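NUDIX hydrolase (Nitrosomonas europaea, PDB 2B0V) probably hydrolyses nucleoside di- and triphosphates, and perhaps thiamine diphosphate, as a magnesium-dependent monomeric Nudix enzyme of the NudJ subfamily. Local coordinates at residues A[119-122]-A[123-126]; A[128-131]-A[132-136]; A[14-18]-A[19-23]. One frame throughout, in Å; residues are numbered along the deposited sequence.

Contact 1: A[119-122]-A[123-126]. With EDO (1,2-ethanediol), chain D.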
# COMPACT_ATOMS: atom_id res chain seq x y z
N ALA A 119 6.27 -16.46 -4.98
CA ALA A 119 6.04 -17.26 -6.19
C ALA A 119 5.30 -16.44 -7.26
O ALA A 119 5.24 -16.82 -8.42
CB ALA A 119 5.26 -18.53 -5.84
N LYS A 120 4.76 -15.30 -6.85
CA LYS A 120 4.01 -14.43 -7.75
C LYS A 120 4.82 -13.20 -8.16
O LYS A 120 4.27 -12.23 -8.66
CB LYS A 120 2.68 -14.04 -7.11
CG LYS A 120 1.62 -15.09 -7.36
CD LYS A 120 0.29 -14.62 -6.82
CE LYS A 120 -0.82 -15.39 -7.46
NZ LYS A 120 -0.70 -16.82 -7.18
N GLN A 121 6.14 -13.25 -7.91
CA GLN A 121 7.04 -12.12 -8.14
C GLN A 121 6.89 -11.53 -9.55
O GLN A 121 6.84 -10.30 -9.69
CB GLN A 121 8.50 -12.54 -7.88
CG GLN A 121 9.39 -11.42 -7.36
CD GLN A 121 10.22 -11.80 -6.09
OE1 GLN A 121 10.99 -10.98 -5.57
NE2 GLN A 121 10.07 -13.04 -5.60
N ALA A 122 6.76 -12.39 -10.57
CA ALA A 122 6.65 -11.86 -11.93
C ALA A 122 5.40 -10.97 -12.17
O ALA A 122 5.42 -10.13 -13.08
CB ALA A 122 6.75 -12.99 -12.99
N MSE A 123 4.35 -11.14 -11.36
CA MSE A 123 3.12 -10.33 -11.53
C MSE A 123 3.02 -9.23 -10.45
O MSE A 123 2.00 -8.56 -10.35
CB MSE A 123 1.85 -11.19 -11.58
CG MSE A 123 1.56 -11.94 -10.32
SE MSE A 123 -0.09 -13.03 -10.47
CE MSE A 123 -1.31 -11.62 -10.02
N HIS A 124 4.09 -9.02 -9.66
CA HIS A 124 4.06 -7.88 -8.74
C HIS A 124 3.98 -6.59 -9.56
O HIS A 124 4.65 -6.45 -10.61
CB HIS A 124 5.30 -7.82 -7.88
CG HIS A 124 5.37 -8.90 -6.85
ND1 HIS A 124 6.35 -8.92 -5.89
CD2 HIS A 124 4.59 -9.98 -6.62
CE1 HIS A 124 6.20 -9.99 -5.13
NE2 HIS A 124 5.13 -10.64 -5.55
N ARG A 125 3.21 -5.63 -9.05
CA ARG A 125 3.09 -4.36 -9.75
C ARG A 125 4.44 -3.64 -9.92
O ARG A 125 4.74 -3.12 -10.99
CB ARG A 125 2.05 -3.47 -9.06
CG ARG A 125 1.98 -2.06 -9.62
CD ARG A 125 0.69 -1.84 -10.32
NE ARG A 125 0.51 -0.50 -10.89
CZ ARG A 125 -0.34 0.43 -10.44
NH1 ARG A 125 -1.09 0.21 -9.35
NH2 ARG A 125 -0.43 1.61 -11.07
N THR A 126 5.26 -3.64 -8.88
CA THR A 126 6.60 -3.01 -8.95
C THR A 126 7.53 -3.81 -8.04
O THR A 126 7.05 -4.61 -7.25
CB THR A 126 6.60 -1.55 -8.40
OG1 THR A 126 6.40 -1.58 -6.99
CG2 THR A 126 5.50 -0.65 -9.08
C1 EDO D . -3.72 1.70 -6.48
O1 EDO D . -2.32 1.38 -6.71
C2 EDO D . -4.17 3.14 -6.81
O2 EDO D . -5.33 3.61 -6.05
O HOH W 1 4.88 -7.27 -13.26
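The imidazole of His124 carries the backbone of Gln121 on one of its faces: CA of Gln121 stands 3.6 Å from the ring centroid and 12° off the normal, a CH-pi contact over the middle of the ring. The carbonyl O of Lys120 comes in obliquely, 3.1 Å from His124 CD2. The side chain of Gln121 runs past the same ring, its CG 4.1 Å from His124 CE1, and its amide is turned only 16° from the imidazole plane. At the edge of the Arg125 guanidinium, near its plane, lies O1 of an ethanediol molecule, which takes a weak hydrogen bond from NH1 at 3.1 Å. The same diol reaches Glu59, and NH1 also forms a salt bridge with Glu26.

Two backbone bonds close the turn beneath the ring: Met123 N gives to Lys120 O at 2.9 Å, and His124 N to Gln121 O at 3.0 Å. Met123, a selenomethionine, lies alongside Lys120 and points the same way. Its CG sits between the backbone N and the carbonyl carbon (chi1 64°), which lays the chain, straight as far as SE, against the lysine methylenes, SE 3.9 Å from Lys120 CE. The polar ends look back along the chain: the bond from His124 NE2 to the carbonyl of Ile117 fixes the turn of the imidazole, and Gln121 NE2 bonds to the carbonyl of Arg118. A water bridges the carbonyls of Ala122 and His124.

Successive bonds between residues three apart are the mark of a 3-10 turn, here in the connection between helices 114-119 and 128-137 of the Nudix fold, where Thr126 caps the backbone N of Leu128 ahead of the second helix.

Contact 2: A[128-131]-A[132-136]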
# COMPACT_ATOMS: atom_id res chain seq x y z
N LEU A 128 8.78 -2.75 -5.50
CA LEU A 128 8.51 -2.31 -4.13
C LEU A 128 7.56 -3.21 -3.36
O LEU A 128 7.54 -3.18 -2.11
CB LEU A 128 7.99 -0.87 -4.11
CG LEU A 128 8.81 0.22 -4.79
CD1 LEU A 128 8.23 1.52 -4.29
CD2 LEU A 128 10.33 0.10 -4.50
N VAL A 129 6.79 -4.01 -4.10
CA VAL A 129 5.84 -4.91 -3.44
C VAL A 129 6.63 -5.83 -2.54
O VAL A 129 6.31 -6.01 -1.35
CB VAL A 129 5.01 -5.71 -4.46
CG1 VAL A 129 4.08 -6.64 -3.73
CG2 VAL A 129 4.18 -4.75 -5.30
N MSE A 130 7.69 -6.43 -3.11
CA MSE A 130 8.50 -7.32 -2.31
C MSE A 130 9.38 -6.54 -1.32
O MSE A 130 9.52 -6.94 -0.15
CB MSE A 130 9.37 -8.20 -3.25
CG MSE A 130 10.07 -9.34 -2.58
SE MSE A 130 8.74 -10.76 -2.22
CE MSE A 130 8.72 -10.42 -0.35
N GLN A 131 9.96 -5.43 -1.78
CA GLN A 131 10.92 -4.71 -0.91
C GLN A 131 10.24 -4.21 0.36
O GLN A 131 10.82 -4.30 1.47
CB GLN A 131 11.57 -3.53 -1.65
CG GLN A 131 12.75 -2.92 -0.85
CD GLN A 131 13.84 -3.95 -0.57
OE1 GLN A 131 14.21 -4.21 0.57
NE2 GLN A 131 14.27 -4.61 -1.61
N CYS A 132 9.03 -3.66 0.23
CA CYS A 132 8.28 -3.11 1.39
C CYS A 132 8.04 -4.21 2.45
O CYS A 132 8.14 -4.00 3.65
CB CYS A 132 6.97 -2.45 0.91
SG CYS A 132 7.22 -0.93 -0.10
N ILE A 133 7.74 -5.41 1.97
CA ILE A 133 7.54 -6.55 2.89
C ILE A 133 8.85 -6.98 3.55
O ILE A 133 8.87 -7.24 4.75
CB ILE A 133 6.90 -7.76 2.14
CG1 ILE A 133 5.46 -7.41 1.81
CG2 ILE A 133 6.97 -9.04 2.98
CD1 ILE A 133 4.79 -8.35 0.76
N GLU A 134 9.93 -7.03 2.78
CA GLU A 134 11.25 -7.38 3.32
C GLU A 134 11.68 -6.43 4.43
O GLU A 134 12.08 -6.88 5.49
CB GLU A 134 12.29 -7.40 2.20
CG GLU A 134 11.98 -8.57 1.22
CD GLU A 134 12.88 -8.57 -0.01
OE1 GLU A 134 13.39 -7.50 -0.42
OE2 GLU A 134 13.05 -9.67 -0.59
N ASP A 135 11.50 -5.13 4.20
CA ASP A 135 11.89 -4.12 5.16
C ASP A 135 11.03 -4.25 6.43
O ASP A 135 11.56 -4.20 7.54
CB ASP A 135 11.80 -2.75 4.51
CG ASP A 135 12.89 -2.53 3.46
OD1 ASP A 135 13.87 -3.30 3.46
OD2 ASP A 135 12.79 -1.56 2.66
N TYR A 136 9.74 -4.49 6.26
CA TYR A 136 8.84 -4.69 7.39
C TYR A 136 9.28 -5.92 8.19
O TYR A 136 9.36 -5.89 9.44
CB TYR A 136 7.41 -4.91 6.88
CG TYR A 136 6.46 -5.39 7.95
CD1 TYR A 136 5.95 -4.51 8.91
CD2 TYR A 136 6.09 -6.73 8.01
CE1 TYR A 136 5.11 -4.95 9.90
CE2 TYR A 136 5.23 -7.19 9.01
CZ TYR A 136 4.74 -6.29 9.94
OH TYR A 136 3.90 -6.75 10.93
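Cys132 N gives a bond of 2.8 Å to the carbonyl O of Leu128, the shortest hydrogen bond of this contact. Two further bonds of the helical kind join Glu134 N to Met130 O at 3.0 Å and Asp135 N to Gln131 O at 2.9 Å.

Along the side chains, the selenomethionine Met130 swings out anti to its own backbone N (chi1 -169°) and then bends at chi2 and chi3, and the side chain passes Ile133 at a slant, with CE 4.0 Å from Ile133 CG2. The same chain meets Glu134 at about a right angle, Met130 CG lying 3.6 Å from OE2. Ile133 also lays its CD1 against the carbonyl O of Val129, an oxygen that accepts a hydrogen bond from Gln37 NE2. On the next residue after Met130, the amide of Gln131 is set beside two acids, its CD 3.6 Å from Glu134 OE1 and its plane steeply inclined to that carboxylate. An alanine here removes the amide, which would probably leave the Glu134 carboxylate without its polar neighbour and freer to turn.

Asp135 is held from outside by the hydroxyl of Tyr73. Leu128 and Cys132 face strands 62-77 and 82-96, whereas Met130 and Ile133 pack on helix 114-119, which places helix 128-137 between the sheet and that shorter helix.

Contact 3: A[14-18]-A[19-23]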
# COMPACT_ATOMS: atom_id res chain seq x y z
N VAL A 14 1.43 -2.05 4.58
CA VAL A 14 1.83 -3.40 4.89
C VAL A 14 0.96 -3.86 6.04
O VAL A 14 1.08 -3.34 7.17
CB VAL A 14 3.35 -3.52 5.23
CG1 VAL A 14 3.69 -4.95 5.67
CG2 VAL A 14 4.20 -3.12 4.01
N ILE A 15 0.05 -4.79 5.75
CA ILE A 15 -0.91 -5.28 6.74
C ILE A 15 -0.67 -6.77 6.92
O ILE A 15 -1.00 -7.55 6.04
CB ILE A 15 -2.36 -5.03 6.26
CG1 ILE A 15 -2.62 -3.52 6.09
CG2 ILE A 15 -3.37 -5.61 7.30
CD1 ILE A 15 -3.73 -3.20 5.08
N GLU A 16 -0.10 -7.15 8.06
CA GLU A 16 0.35 -8.54 8.34
C GLU A 16 -0.41 -9.04 9.55
O GLU A 16 -0.47 -8.36 10.57
CB GLU A 16 1.86 -8.55 8.67
CG GLU A 16 2.48 -9.94 8.88
CD GLU A 16 2.72 -10.23 10.36
OE1 GLU A 16 3.30 -9.35 11.05
OE2 GLU A 16 2.31 -11.33 10.83
N GLN A 17 -1.00 -10.21 9.41
CA GLN A 17 -1.76 -10.83 10.48
C GLN A 17 -1.43 -12.31 10.39
O GLN A 17 -1.66 -12.94 9.35
CB GLN A 17 -3.25 -10.55 10.28
CG GLN A 17 -4.17 -10.91 11.43
CD GLN A 17 -5.62 -10.46 11.19
OE1 GLN A 17 -5.89 -9.39 10.60
NE2 GLN A 17 -6.57 -11.26 11.68
N ASP A 18 -0.82 -12.84 11.45
CA ASP A 18 -0.39 -14.24 11.51
C ASP A 18 0.42 -14.71 10.27
O ASP A 18 0.13 -15.77 9.68
CB ASP A 18 -1.60 -15.18 11.74
CG ASP A 18 -2.47 -14.78 12.96
OD1 ASP A 18 -1.96 -14.25 13.98
OD2 ASP A 18 -3.69 -15.04 12.88
N ASP A 19 1.42 -13.91 9.88
CA ASP A 19 2.37 -14.26 8.80
C ASP A 19 1.72 -14.26 7.40
O ASP A 19 2.32 -14.74 6.45
CB ASP A 19 3.11 -15.59 9.08
CG ASP A 19 3.68 -15.63 10.49
OD1 ASP A 19 4.51 -14.76 10.82
OD2 ASP A 19 3.27 -16.50 11.28
N LYS A 20 0.54 -13.66 7.28
CA LYS A 20 -0.06 -13.37 5.97
C LYS A 20 -0.27 -11.88 5.76
O LYS A 20 -0.45 -11.13 6.74
CB LYS A 20 -1.39 -14.09 5.83
CG LYS A 20 -1.28 -15.60 5.99
CD LYS A 20 -2.52 -16.25 5.51
CE LYS A 20 -2.49 -17.76 5.72
NZ LYS A 20 -2.37 -18.03 7.19
N TYR A 21 -0.24 -11.45 4.51
CA TYR A 21 -0.35 -10.03 4.18
C TYR A 21 -1.58 -9.76 3.34
O TYR A 21 -1.85 -10.48 2.39
CB TYR A 21 0.88 -9.56 3.40
CG TYR A 21 2.16 -9.67 4.18
CD1 TYR A 21 2.64 -8.59 4.91
CD2 TYR A 21 2.89 -10.86 4.19
CE1 TYR A 21 3.83 -8.68 5.64
CE2 TYR A 21 4.09 -10.97 4.92
CZ TYR A 21 4.55 -9.88 5.64
OH TYR A 21 5.73 -10.00 6.35
N LEU A 22 -2.32 -8.69 3.68
CA LEU A 22 -3.46 -8.27 2.88
C LEU A 22 -2.97 -7.49 1.65
O LEU A 22 -2.44 -6.36 1.78
CB LEU A 22 -4.41 -7.36 3.70
CG LEU A 22 -5.74 -6.99 3.04
CD1 LEU A 22 -6.59 -8.21 2.64
CD2 LEU A 22 -6.50 -6.03 4.00
N LEU A 23 -3.20 -8.08 0.46
CA LEU A 23 -2.76 -7.51 -0.80
C LEU A 23 -3.92 -7.43 -1.73
O LEU A 23 -4.96 -8.07 -1.51
CB LEU A 23 -1.67 -8.39 -1.44
CG LEU A 23 -0.36 -8.57 -0.64
CD1 LEU A 23 0.61 -9.58 -1.35
CD2 LEU A 23 0.35 -7.21 -0.32
O HOH W 2 -0.21 -5.35 2.89
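Glu16 grips the turn and covers the ring beyond it. Its OE2 accepts the backbone N-H of Asp19 at 2.9 Å through the anti lone pair, while its CG rests over one face of Tyr21, 4.1 Å from the ring centroid and offset toward the rim in a CH-pi contact. With CG anti to the backbone N (chi1 -176°) and a bend at chi2, the aliphatic part crosses the ring before the carboxylate curls back to the turn. Val14 reaches the edge of the same ring, its CG1 3.7 Å from Tyr21 CE1.

The backbone here is a two-residue beta hairpin. Gln17 and Lys20 form its last hydrogen-bonded pair, Gln17 N to Lys20 O at 2.9 Å and Lys20 N to Gln17 O at 3.1 Å, and the type I' turn between them puts Asp18 and Asp19 at positive phi. Glu16 and Tyr21 make the non-hydrogen-bonded pair behind it, and Leu22 N gives a bond of 2.9 Å to Ile15 O. On the opposite face from Glu16 and Tyr21, Ile15 and Leu22 lie side by side, their CB atoms 4.0 Å apart.

The carboxylates of Glu16 and Asp19 come near each other, like charges that may disfavour one another, though the bonds from Asp19 N and from the hydroxyl of Tyr136, which holds the other oxygen, OE1, would probably offset this at Glu16. A water joins Ile15 N to Leu22 O where the strands part. Trp111 and Val93 cover Ile15 and Leu22, and on the other face Ile133 and Tyr136 of helix 128-137 pack against Tyr21.

From the N terminus the chain first makes contact 3, the tight turn joining strands 8-17 and 20-26. Contact 1 follows much later, in the connection after helix 114-119, and contact 2 directly after it on helix 128-137. The three are in series; none encloses or crosses another. Contacts 1 and 2 touch where His124 and Gln121 pack against Val129 and Met130, fastening the connection to the start of the helix. Contacts 2 and 3 meet along the later half of the helix, where Tyr136 and Ile133 lie against Val14 and Tyr21. Contacts 1 and 3 do not touch, so helix 128-137 links the connection to the hairpin.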